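Local structure of PrgZ (Enterococcus faecalis, 4FAJ) at residues N330-N335 against K403-S408; K392-Y397 against Q435-G440. The protein is a membrane-anchored extracellular substrate-binding protein that serves as a peptide pheromone receptor and probably takes part in peptide transport. All coordinates share one frame; numbering follows the deposited sequence.

Contact 1: residues N330-N335 against K403-S408; sequences NKLLQN and KEIDLS
An N-cap asparagine meets a glutamate and an isoleucine in this partly buried contact at the periphery of a solute-binding protein of family 5. The short turn of helix 331-334, leading into helix 336-345, faces the loop that joins helix 391-402 to strand 412-418. Asn-335 caps helix 336-345: its OD1 accepts from Val-338 N, and that leaves the amide nitrogen to reach across. ND2 donates to Glu-404 OE1 over 2.9 Å, nearly straight at 161°. The acceptor lies in the amide plane, but the carboxylate is met on its anti side, the donor tilted 32° out of plane. With CG anti to the backbone N (chi1 -174°), the amide of Asn-335 is swung out toward the loop; the two side chains cross at about a right angle, with the amide and carboxylate planes far from parallel. Asn-337 ND2 donates to the same OE1, so the length of Glu-404 lets a loop residue bring one acceptor to two amides. Asparagine suits its place because one small amide can accept for the helix and donate to the loop. Next to this pair, Ile-405 directs its CB at segment 330-335, a branched apolar residue whose CG2 lies 3.8 Å from Asn-335 ND2. The branched end of Leu-332 fills a buried site beside Val-338 and Leu-413, and its methyl CD2 is in van der Waals contact with Ile-405 CD1 at 4.2 Å.

Contact 2: residues K392-Y397 against Q435-G440; sequences KQAEEY and QDSLEG
Ala-394 and Ser-437 face each other through their CB atoms, 4.0 Å apart, while Glu-395 lays its aliphatic stem beside the serine carbonyl. The CB of Ala-394 points toward the other segment, and that of Ser-437 is set obliquely to it. The nearest approach of the two side chains is CB to CB, and the backbones can come close: Glu-395 CA and Ser-437 CA are just 5.4 Å apart. The contact joins the N-terminal half of helix 391-402 to the last turn of helix 421-437, where Leu-438 is the first residue to leave helical backbone angles. Both small residues are buried and also touch helix 336-345, Ala-394 on Tyr-344 and Ser-437 on Ala-345, so three helices converge here. Alanine and serine are small enough for such a junction.

Glu-395 is a longer residue at the border of the contact. Its CG passes 3.5 Å from Ser-437 O, a carbonyl at the C-terminal end of its helix. CG lies beside the backbone N (chi1 -67°) and the chain is extended beyond it, which carries the carboxylate past the carbonyl. The acid thus offers methylene groups to the serine oxygen, while its OE2 has a long, weak ion pair with Lys-391 NZ. Asp-436 OD2, 6.4 Å from Glu-395 OE2, has a similarly weak pairing with the same lysine. That shared ammonium group probably eases the repulsion between the two acids, whereas the direct join of the helices rests on van der Waals contact, one CB-CB pair and one methylene against a carbonyl oxygen.

Both contacts lie on the same side of the chain's centre, well out from it, and helix 391-402 connects them: contact 2 uses its N-terminal half, contact 1 the loop that follows it. Helix 336-345 is also common ground, since contact 1 is made at its N-terminal cap and contact 2 has residues packed on it further along. Their centres are 15 Å apart and the two do not touch. Contact 2 is the more buried, and close backbones there favour small residues and carbon contacts. Contact 1, nearer solvent and involving a loop, adds a directional amide-carboxylate bond to its apolar pair. Acidic residues differ accordingly: Glu-404 bonds through its carboxylate, Glu-395 touches through its stem.

Contact 1: residues N330-N335 against K403-S408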
ATOM      1  N   ASN A 330     -20.431  16.776  -0.275  1.00 32.82           N
ATOM      2  CA  ASN A 330     -21.386  16.025   0.527  1.00 31.88           C
ATOM      3  C   ASN A 330     -21.679  16.737   1.843  1.00 31.33           C
ATOM      4  O   ASN A 330     -20.796  16.902   2.692  1.00 30.74           O
ATOM      5  CB  ASN A 330     -20.896  14.600   0.777  1.00 31.55           C
ATOM      6  CG  ASN A 330     -21.964  13.724   1.407  1.00 31.52           C
ATOM      7  OD1 ASN A 330     -22.160  13.740   2.617  1.00 29.73           O
ATOM      8  ND2 ASN A 330     -22.669  12.960   0.581  1.00 32.44           N
ATOM      9  N   LYS A 331     -22.938  17.125   2.013  1.00 30.78           N
ATOM     10  CA  LYS A 331     -23.360  17.925   3.151  1.00 30.41           C
ATOM     11  C   LYS A 331     -23.360  17.131   4.451  1.00 29.07           C
ATOM     12  O   LYS A 331     -23.032  17.677   5.503  1.00 28.97           O
ATOM     13  CB  LYS A 331     -24.746  18.523   2.890  1.00 31.51           C
ATOM     14  CG  LYS A 331     -24.825  19.364   1.615  1.00 33.01           C
ATOM     15  CD  LYS A 331     -23.675  20.370   1.536  1.00 35.19           C
ATOM     16  CE  LYS A 331     -24.018  21.561   0.660  1.00 36.56           C
ATOM     17  NZ  LYS A 331     -23.000  22.637   0.835  1.00 37.44           N
ATOM     18  N   LEU A 332     -23.719  15.848   4.378  1.00 27.03           N
ATOM     19  CA  LEU A 332     -23.679  14.980   5.549  1.00 25.87           C
ATOM     20  C   LEU A 332     -22.249  14.807   6.088  1.00 24.09           C
ATOM     21  O   LEU A 332     -22.007  15.006   7.275  1.00 23.73           O
ATOM     22  CB  LEU A 332     -24.286  13.608   5.240  1.00 25.76           C
ATOM     23  CG  LEU A 332     -25.811  13.468   5.282  1.00 26.27           C
ATOM     24  CD1 LEU A 332     -26.221  12.097   4.762  1.00 26.46           C
ATOM     25  CD2 LEU A 332     -26.345  13.668   6.693  1.00 26.70           C
ATOM     26  N   LEU A 333     -21.302  14.449   5.223  1.00 22.81           N
ATOM     27  CA  LEU A 333     -19.944  14.101   5.688  1.00 21.72           C
ATOM     28  C   LEU A 333     -19.103  15.321   6.046  1.00 21.76           C
ATOM     29  O   LEU A 333     -18.064  15.197   6.687  1.00 20.40           O
ATOM     30  CB  LEU A 333     -19.222  13.222   4.661  1.00 21.02           C
ATOM     31  CG  LEU A 333     -19.853  11.834   4.493  1.00 20.54           C
ATOM     32  CD1 LEU A 333     -19.113  11.024   3.457  1.00 19.51           C
ATOM     33  CD2 LEU A 333     -19.908  11.089   5.839  1.00 18.57           C
ATOM     34  N   GLN A 334     -19.570  16.495   5.633  1.00 22.03           N
ATOM     35  CA  GLN A 334     -19.015  17.777   6.068  1.00 22.89           C
ATOM     36  C   GLN A 334     -19.339  18.060   7.551  1.00 22.22           C
ATOM     37  O   GLN A 334     -18.619  18.798   8.219  1.00 22.31           O
ATOM     38  CB  GLN A 334     -19.555  18.876   5.129  1.00 24.02           C
ATOM     39  CG  GLN A 334     -19.575  20.309   5.624  1.00 27.12           C
ATOM     40  CD  GLN A 334     -20.065  21.254   4.526  1.00 30.91           C
ATOM     41  OE1 GLN A 334     -19.369  21.468   3.530  1.00 34.10           O
ATOM     42  NE2 GLN A 334     -21.266  21.800   4.692  1.00 31.10           N
ATOM     43  N   ASN A 335     -20.405  17.448   8.064  1.00 21.26           N
ATOM     44  CA  ASN A 335     -20.810  17.636   9.459  1.00 20.58           C
ATOM     45  C   ASN A 335     -20.019  16.713  10.407  1.00 19.46           C
ATOM     46  O   ASN A 335     -20.075  15.485  10.290  1.00 18.50           O
ATOM     47  CB  ASN A 335     -22.329  17.433   9.577  1.00 21.02           C
ATOM     48  CG  ASN A 335     -22.876  17.756  10.956  1.00 21.00           C
ATOM     49  OD1 ASN A 335     -22.707  16.981  11.885  1.00 20.45           O
ATOM     50  ND2 ASN A 335     -23.567  18.889  11.084  1.00 21.10           N
ATOM     51  N   LYS A 403     -30.273  17.939  13.938  1.00 32.87           N
ATOM     52  CA  LYS A 403     -30.640  19.314  14.270  1.00 34.64           C
ATOM     53  C   LYS A 403     -29.875  20.356  13.446  1.00 35.75           C
ATOM     54  O   LYS A 403     -30.311  21.505  13.343  1.00 36.18           O
ATOM     55  CB  LYS A 403     -30.417  19.603  15.756  1.00 34.79           C
ATOM     56  CG  LYS A 403     -31.164  18.681  16.716  1.00 35.62           C
ATOM     57  CD  LYS A 403     -31.311  19.329  18.096  1.00 37.25           C
ATOM     58  CE  LYS A 403     -31.256  18.314  19.237  1.00 37.72           C
ATOM     59  NZ  LYS A 403     -32.045  17.081  18.972  1.00 39.62           N
ATOM     60  N   GLU A 404     -28.740  19.957  12.874  1.00 36.56           N
ATOM     61  CA  GLU A 404     -27.854  20.862  12.139  1.00 37.57           C
ATOM     62  C   GLU A 404     -27.973  20.758  10.620  1.00 38.64           C
ATOM     63  O   GLU A 404     -27.421  21.595   9.920  1.00 39.18           O
ATOM     64  CB  GLU A 404     -26.394  20.599  12.543  1.00 37.21           C
ATOM     65  CG  GLU A 404     -26.103  20.821  14.032  1.00 37.28           C
ATOM     66  CD  GLU A 404     -24.733  20.312  14.468  1.00 37.41           C
ATOM     67  OE1 GLU A 404     -24.169  19.396  13.824  1.00 35.60           O
ATOM     68  OE2 GLU A 404     -24.223  20.826  15.482  1.00 38.40           O
ATOM     69  N   ILE A 405     -28.660  19.740  10.099  1.00 39.97           N
ATOM     70  CA  ILE A 405     -28.762  19.556   8.640  1.00 41.38           C
ATOM     71  C   ILE A 405     -30.202  19.392   8.126  1.00 42.95           C
ATOM     72  O   ILE A 405     -31.127  19.135   8.897  1.00 42.79           O
ATOM     73  CB  ILE A 405     -27.903  18.358   8.154  1.00 40.89           C
ATOM     74  CG1 ILE A 405     -28.553  17.017   8.519  1.00 41.25           C
ATOM     75  CG2 ILE A 405     -26.485  18.448   8.722  1.00 40.66           C
ATOM     76  CD1 ILE A 405     -29.460  16.453   7.432  1.00 42.12           C
ATOM     77  N   ASP A 406     -30.363  19.536   6.809  1.00 44.67           N
ATOM     78  CA  ASP A 406     -31.663  19.362   6.138  1.00 46.32           C
ATOM     79  C   ASP A 406     -31.823  17.927   5.632  1.00 46.89           C
ATOM     80  O   ASP A 406     -31.235  17.549   4.620  1.00 46.61           O
ATOM     81  CB  ASP A 406     -31.793  20.350   4.969  1.00 46.94           C
ATOM     82  CG  ASP A 406     -33.146  20.263   4.258  1.00 48.54           C
ATOM     83  OD1 ASP A 406     -33.818  19.207   4.327  1.00 49.35           O
ATOM     84  OD2 ASP A 406     -33.537  21.260   3.618  1.00 50.15           O
ATOM     85  N   LEU A 407     -32.643  17.143   6.329  1.00 48.11           N
ATOM     86  CA  LEU A 407     -32.873  15.734   5.977  1.00 48.93           C
ATOM     87  C   LEU A 407     -33.786  15.562   4.749  1.00 50.26           C
ATOM     88  O   LEU A 407     -33.806  14.488   4.143  1.00 50.45           O
ATOM     89  CB  LEU A 407     -33.459  14.963   7.172  1.00 49.00           C
ATOM     90  CG  LEU A 407     -32.567  14.733   8.404  1.00 48.65           C
ATOM     91  CD1 LEU A 407     -31.281  13.983   8.057  1.00 47.69           C
ATOM     92  CD2 LEU A 407     -32.235  16.037   9.110  1.00 48.76           C
ATOM     93  N   SER A 408     -34.538  16.603   4.390  1.00 51.80           N
ATOM     94  CA  SER A 408     -35.368  16.578   3.178  1.00 53.06           C
ATOM     95  C   SER A 408     -34.505  16.317   1.944  1.00 53.32           C
ATOM     96  O   SER A 408     -34.753  15.373   1.186  1.00 53.49           O
ATOM     97  CB  SER A 408     -36.110  17.904   2.993  1.00 53.72           C
ATOM     98  OG  SER A 408     -36.550  18.429   4.234  1.00 54.63           O
TER

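Contact 2: residues K392-Y397 against Q435-G440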
ATOM      1  N   LYS A 392     -24.859   3.739  21.841  1.00 25.46           N
ATOM      2  CA  LYS A 392     -25.623   4.859  22.418  1.00 26.25           C
ATOM      3  C   LYS A 392     -25.026   6.214  22.027  1.00 24.93           C
ATOM      4  O   LYS A 392     -25.769   7.129  21.688  1.00 24.95           O
ATOM      5  CB  LYS A 392     -25.762   4.743  23.940  1.00 27.30           C
ATOM      6  CG  LYS A 392     -26.887   3.792  24.404  1.00 31.91           C
ATOM      7  CD  LYS A 392     -26.501   2.332  24.188  1.00 34.95           C
ATOM      8  CE  LYS A 392     -27.553   1.334  24.583  1.00 36.71           C
ATOM      9  NZ  LYS A 392     -27.323   0.082  23.795  1.00 38.90           N
ATOM     10  N   GLN A 393     -23.700   6.347  22.038  1.00 23.53           N
ATOM     11  CA  GLN A 393     -23.072   7.609  21.592  1.00 22.40           C
ATOM     12  C   GLN A 393     -23.272   7.864  20.085  1.00 20.79           C
ATOM     13  O   GLN A 393     -23.464   9.001  19.669  1.00 19.92           O
ATOM     14  CB  GLN A 393     -21.574   7.667  21.950  1.00 22.40           C
ATOM     15  CG  GLN A 393     -21.288   8.028  23.423  1.00 23.68           C
ATOM     16  CD  GLN A 393     -21.863   9.369  23.838  1.00 27.20           C
ATOM     17  OE1 GLN A 393     -22.127  10.247  23.005  1.00 29.14           O
ATOM     18  NE2 GLN A 393     -22.076   9.534  25.140  1.00 30.65           N
ATOM     19  N   ALA A 394     -23.238   6.803  19.287  1.00 19.87           N
ATOM     20  CA  ALA A 394     -23.536   6.887  17.857  1.00 19.47           C
ATOM     21  C   ALA A 394     -24.913   7.490  17.644  1.00 20.30           C
ATOM     22  O   ALA A 394     -25.066   8.444  16.892  1.00 20.87           O
ATOM     23  CB  ALA A 394     -23.461   5.507  17.207  1.00 18.68           C
ATOM     24  N   GLU A 395     -25.902   6.930  18.330  1.00 20.76           N
ATOM     25  CA  GLU A 395     -27.292   7.385  18.234  1.00 22.06           C
ATOM     26  C   GLU A 395     -27.411   8.845  18.643  1.00 22.05           C
ATOM     27  O   GLU A 395     -28.111   9.629  18.008  1.00 21.88           O
ATOM     28  CB  GLU A 395     -28.199   6.522  19.114  1.00 22.66           C
ATOM     29  CG  GLU A 395     -28.319   5.067  18.642  1.00 24.68           C
ATOM     30  CD  GLU A 395     -29.213   4.216  19.544  1.00 28.41           C
ATOM     31  OE1 GLU A 395     -29.345   4.537  20.746  1.00 32.02           O
ATOM     32  OE2 GLU A 395     -29.771   3.219  19.045  1.00 32.92           O
ATOM     33  N   GLU A 396     -26.707   9.217  19.701  1.00 22.14           N
ATOM     34  CA  GLU A 396     -26.762  10.580  20.188  1.00 22.59           C
ATOM     35  C   GLU A 396     -26.049  11.601  19.309  1.00 21.30           C
ATOM     36  O   GLU A 396     -26.530  12.726  19.167  1.00 21.37           O
ATOM     37  CB  GLU A 396     -26.230  10.641  21.612  1.00 23.56           C
ATOM     38  CG  GLU A 396     -27.122   9.860  22.570  1.00 27.28           C
ATOM     39  CD  GLU A 396     -27.099  10.408  23.964  1.00 31.04           C
ATOM     40  OE1 GLU A 396     -26.181  11.193  24.283  1.00 33.88           O
ATOM     41  OE2 GLU A 396     -28.005  10.055  24.741  1.00 35.63           O
ATOM     42  N   TYR A 397     -24.911  11.238  18.723  1.00 19.93           N
ATOM     43  CA  TYR A 397     -24.240  12.133  17.782  1.00 19.22           C
ATOM     44  C   TYR A 397     -25.100  12.328  16.523  1.00 19.86           C
ATOM     45  O   TYR A 397     -25.130  13.414  15.943  1.00 18.76           O
ATOM     46  CB  TYR A 397     -22.853  11.612  17.396  1.00 18.54           C
ATOM     47  CG  TYR A 397     -21.747  12.093  18.319  1.00 18.65           C
ATOM     48  CD1 TYR A 397     -21.303  13.410  18.274  1.00 18.18           C
ATOM     49  CD2 TYR A 397     -21.148  11.234  19.224  1.00 20.29           C
ATOM     50  CE1 TYR A 397     -20.284  13.860  19.102  1.00 19.33           C
ATOM     51  CE2 TYR A 397     -20.121  11.670  20.062  1.00 20.11           C
ATOM     52  CZ  TYR A 397     -19.697  12.974  20.000  1.00 20.19           C
ATOM     53  OH  TYR A 397     -18.684  13.386  20.834  1.00 20.60           O
ATOM     54  N   GLN A 435     -26.967   1.703   9.354  1.00 24.14           N
ATOM     55  CA  GLN A 435     -28.434   1.800   9.326  1.00 25.26           C
ATOM     56  C   GLN A 435     -29.059   1.521  10.695  1.00 26.37           C
ATOM     57  O   GLN A 435     -30.044   2.150  11.054  1.00 26.86           O
ATOM     58  CB  GLN A 435     -29.017   0.900   8.221  1.00 25.47           C
ATOM     59  CG  GLN A 435     -28.675   1.443   6.830  1.00 24.82           C
ATOM     60  CD  GLN A 435     -29.239   0.650   5.660  1.00 25.57           C
ATOM     61  OE1 GLN A 435     -29.238   1.136   4.536  1.00 25.72           O
ATOM     62  NE2 GLN A 435     -29.698  -0.567   5.911  1.00 26.63           N
ATOM     63  N   ASP A 436     -28.450   0.629  11.476  1.00 27.15           N
ATOM     64  CA  ASP A 436     -28.978   0.271  12.801  1.00 28.58           C
ATOM     65  C   ASP A 436     -28.799   1.347  13.880  1.00 28.30           C
ATOM     66  O   ASP A 436     -29.586   1.396  14.832  1.00 28.88           O
ATOM     67  CB  ASP A 436     -28.348  -1.036  13.302  1.00 28.74           C
ATOM     68  CG  ASP A 436     -29.083  -1.618  14.514  1.00 31.81           C
ATOM     69  OD1 ASP A 436     -30.333  -1.720  14.470  1.00 36.29           O
ATOM     70  OD2 ASP A 436     -28.414  -1.975  15.514  1.00 34.93           O
ATOM     71  N   SER A 437     -27.762   2.172  13.760  1.00 27.53           N
ATOM     72  CA  SER A 437     -27.475   3.206  14.763  1.00 27.60           C
ATOM     73  C   SER A 437     -27.798   4.629  14.322  1.00 27.44           C
ATOM     74  O   SER A 437     -27.938   5.517  15.167  1.00 27.71           O
ATOM     75  CB  SER A 437     -26.003   3.150  15.179  1.00 27.17           C
ATOM     76  OG  SER A 437     -25.756   2.030  15.998  1.00 27.98           O
ATOM     77  N   LEU A 438     -27.883   4.857  13.016  1.00 27.13           N
ATOM     78  CA  LEU A 438     -28.218   6.167  12.484  1.00 27.48           C
ATOM     79  C   LEU A 438     -29.608   6.061  11.872  1.00 28.52           C
ATOM     80  O   LEU A 438     -29.754   5.870  10.660  1.00 27.60           O
ATOM     81  CB  LEU A 438     -27.191   6.632  11.453  1.00 26.99           C
ATOM     82  CG  LEU A 438     -25.831   7.081  12.010  1.00 26.97           C
ATOM     83  CD1 LEU A 438     -25.133   5.959  12.755  1.00 26.97           C
ATOM     84  CD2 LEU A 438     -24.940   7.592  10.887  1.00 27.75           C
ATOM     85  N   GLU A 439     -30.622   6.175  12.730  1.00 29.86           N
ATOM     86  CA  GLU A 439     -32.004   5.925  12.319  1.00 31.35           C
ATOM     87  C   GLU A 439     -32.348   6.841  11.152  1.00 31.46           C
ATOM     88  O   GLU A 439     -32.118   8.045  11.210  1.00 31.15           O
ATOM     89  CB  GLU A 439     -32.987   6.143  13.483  1.00 32.52           C
ATOM     90  CG  GLU A 439     -34.247   5.265  13.445  1.00 35.17           C
ATOM     91  CD  GLU A 439     -35.480   5.955  12.869  1.00 38.84           C
ATOM     92  OE1 GLU A 439     -35.337   6.996  12.183  1.00 41.81           O
ATOM     93  OE2 GLU A 439     -36.607   5.450  13.111  1.00 39.61           O
ATOM     94  N   GLY A 440     -32.872   6.253  10.085  1.00 31.95           N
ATOM     95  CA  GLY A 440     -33.310   7.016   8.930  1.00 32.39           C
ATOM     96  C   GLY A 440     -32.275   7.116   7.832  1.00 32.08           C
ATOM     97  O   GLY A 440     -32.625   7.411   6.694  1.00 32.53           O
TER